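Local coordinates for mandelate racemase/muconate lactonizing protein (Thermobispora bispora, PDB 3VC5), which probably catalyses the magnesium-dependent dehydration of D-glucarate to 5-dehydro-4-deoxy-D-glucarate, as a member of the enolase superfamily, at residues D311-G316 with G344-A349. Residues are numbered along the deposited sequence; the frame is centred on the assembly and turned at random.
Sequences DHHYWG and GISLAA
His313 reaches across to Ser346 with the far end of its ring. NE2 of His313 is hydrogen-bonded to Ser346 OG at 2.7 Å, and the hydroxyl sits at the ring edge, near its plane. Arg53 NH2, on the strand 50-60, also bonds to this hydroxyl. On the near side of the same ring, His313 ND1 donates to Asp311 OD1 at 2.8 Å, on the syn side of the carboxylate. With CG of His313 anti to the carbonyl carbon and beside the backbone N (chi1 -58°), ND1 comes to the same OD1 that accepts from the backbone N. That second bond, from His313 N to Asp311 OD1, is 2.7 Å long and arrives on the anti side, with Asp311 as the N-cap of the short helix 312-315. Bonds at both ring nitrogens hold the ring's rotation. NE2 of His312 sits 3.4 Å above one face of the His313 ring, toward its rim. His312 CE1 meets the methyl CB of Ala349 at 3.7 Å. A leucine in place of His313 would probably leave Ser346 OG and Asp311 OD1 without their shared ring partner. The contact joins the turn after strand 307-310 to helix 344-355, which follows strand 334-337. Asp311 OD2 is hydrogen-bonded to ND1 of His338, the predicted proton acceptor. The Ser346-His313-Asp311 chain is therefore consistent with a second shell that positions His338.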
loop_
_atom_site.group_PDB
_atom_site.type_symbol
_atom_site.label_atom_id
_atom_site.label_comp_id
_atom_site.label_asym_id
_atom_site.label_seq_id
_atom_site.Cartn_x
_atom_site.Cartn_y
_atom_site.Cartn_z
ATOM N N ASP A 311 3.052 -12.016 -6.286
ATOM C CA ASP A 311 4.282 -12.791 -6.136
ATOM C C ASP A 311 5.373 -11.811 -5.761
ATOM O O ASP A 311 5.754 -10.966 -6.593
ATOM C CB ASP A 311 4.625 -13.573 -7.420
ATOM C CG ASP A 311 5.878 -14.422 -7.270
ATOM O OD1 ASP A 311 6.763 -14.039 -6.441
ATOM O OD2 ASP A 311 6.039 -15.407 -8.036
ATOM N N HIS A 312 5.805 -11.850 -4.507
ATOM C CA HIS A 312 6.770 -10.842 -4.030
ATOM C C HIS A 312 8.077 -10.911 -4.779
ATOM O O HIS A 312 8.861 -9.936 -4.745
ATOM C CB HIS A 312 7.000 -10.953 -2.522
ATOM C CG HIS A 312 7.899 -12.086 -2.107
ATOM N ND1 HIS A 312 7.408 -13.316 -1.730
ATOM C CD2 HIS A 312 9.254 -12.164 -1.988
ATOM C CE1 HIS A 312 8.414 -14.110 -1.401
ATOM N NE2 HIS A 312 9.546 -13.421 -1.499
ATOM N N HIS A 313 8.356 -12.051 -5.437
ATOM C CA HIS A 313 9.648 -12.191 -6.126
ATOM C C HIS A 313 9.737 -11.321 -7.368
ATOM O O HIS A 313 10.838 -11.055 -7.852
ATOM C CB HIS A 313 9.921 -13.652 -6.522
ATOM C CG HIS A 313 9.921 -14.604 -5.363
ATOM N ND1 HIS A 313 8.783 -15.254 -4.960
ATOM C CD2 HIS A 313 10.925 -15.058 -4.568
ATOM C CE1 HIS A 313 9.079 -16.057 -3.932
ATOM N NE2 HIS A 313 10.371 -15.930 -3.664
ATOM N N TYR A 314 8.596 -10.901 -7.916
ATOM C CA TYR A 314 8.690 -9.963 -9.059
ATOM C C TYR A 314 7.813 -8.727 -8.894
ATOM O O TYR A 314 7.884 -7.835 -9.749
ATOM C CB TYR A 314 8.463 -10.663 -10.433
ATOM C CG TYR A 314 7.107 -11.329 -10.614
ATOM C CD1 TYR A 314 5.989 -10.589 -10.983
ATOM C CD2 TYR A 314 6.943 -12.706 -10.421
ATOM C CE1 TYR A 314 4.755 -11.201 -11.205
ATOM C CE2 TYR A 314 5.726 -13.321 -10.641
ATOM C CZ TYR A 314 4.623 -12.561 -10.976
ATOM O OH TYR A 314 3.412 -13.196 -11.173
ATOM N N TRP A 315 7.030 -8.641 -7.802
ATOM C CA TRP A 315 6.295 -7.390 -7.500
ATOM C C TRP A 315 7.106 -6.480 -6.558
ATOM O O TRP A 315 6.650 -5.417 -6.183
ATOM C CB TRP A 315 4.892 -7.651 -6.938
ATOM C CG TRP A 315 3.895 -8.071 -7.979
ATOM C CD1 TRP A 315 3.661 -9.347 -8.431
ATOM C CD2 TRP A 315 2.981 -7.219 -8.683
ATOM N NE1 TRP A 315 2.633 -9.352 -9.343
ATOM C CE2 TRP A 315 2.204 -8.056 -9.543
ATOM C CE3 TRP A 315 2.738 -5.838 -8.672
ATOM C CZ2 TRP A 315 1.198 -7.553 -10.377
ATOM C CZ3 TRP A 315 1.722 -5.317 -9.526
ATOM C CH2 TRP A 315 0.957 -6.195 -10.354
ATOM N N GLY A 316 8.293 -6.923 -6.149
ATOM C CA GLY A 316 9.216 -6.033 -5.442
ATOM C C GLY A 316 9.235 -6.153 -3.935
ATOM O O GLY A 316 9.511 -5.157 -3.233
ATOM N N GLY A 344 12.968 -22.759 1.430
ATOM C CA GLY A 344 12.282 -22.375 2.651
ATOM C C GLY A 344 12.360 -20.888 3.002
ATOM O O GLY A 344 11.545 -20.386 3.768
ATOM N N ILE A 345 13.345 -20.176 2.459
ATOM C CA ILE A 345 13.413 -18.726 2.695
ATOM C C ILE A 345 12.218 -18.089 1.985
ATOM O O ILE A 345 11.449 -17.327 2.589
ATOM C CB ILE A 345 14.738 -18.142 2.207
ATOM C CG1 ILE A 345 15.882 -18.688 3.079
ATOM C CG2 ILE A 345 14.677 -16.574 2.199
ATOM C CD1 ILE A 345 17.254 -18.553 2.384
ATOM N N SER A 346 12.029 -18.458 0.722
ATOM C CA SER A 346 10.848 -17.997 -0.048
ATOM C C SER A 346 9.560 -18.463 0.640
ATOM O O SER A 346 8.618 -17.691 0.760
ATOM C CB SER A 346 10.874 -18.514 -1.482
ATOM O OG SER A 346 11.799 -17.739 -2.213
ATOM N N LEU A 347 9.520 -19.711 1.115
ATOM C CA LEU A 347 8.278 -20.196 1.772
ATOM C C LEU A 347 7.974 -19.385 3.031
ATOM O O LEU A 347 6.806 -19.004 3.265
ATOM C CB LEU A 347 8.351 -21.682 2.152
ATOM C CG LEU A 347 7.029 -22.281 2.682
ATOM C CD1 LEU A 347 5.881 -22.170 1.703
ATOM C CD2 LEU A 347 7.245 -23.742 3.060
ATOM N N ALA A 348 9.008 -19.046 3.813
ATOM C CA ALA A 348 8.790 -18.245 5.040
ATOM C C ALA A 348 8.254 -16.863 4.616
ATOM O O ALA A 348 7.287 -16.358 5.189
ATOM C CB ALA A 348 10.067 -18.084 5.816
ATOM N N ALA A 349 8.888 -16.271 3.595
ATOM C CA ALA A 349 8.481 -14.931 3.151
ATOM C C ALA A 349 7.035 -14.927 2.622
ATOM O O ALA A 349 6.245 -14.044 2.966
ATOM C CB ALA A 349 9.436 -14.406 2.127
#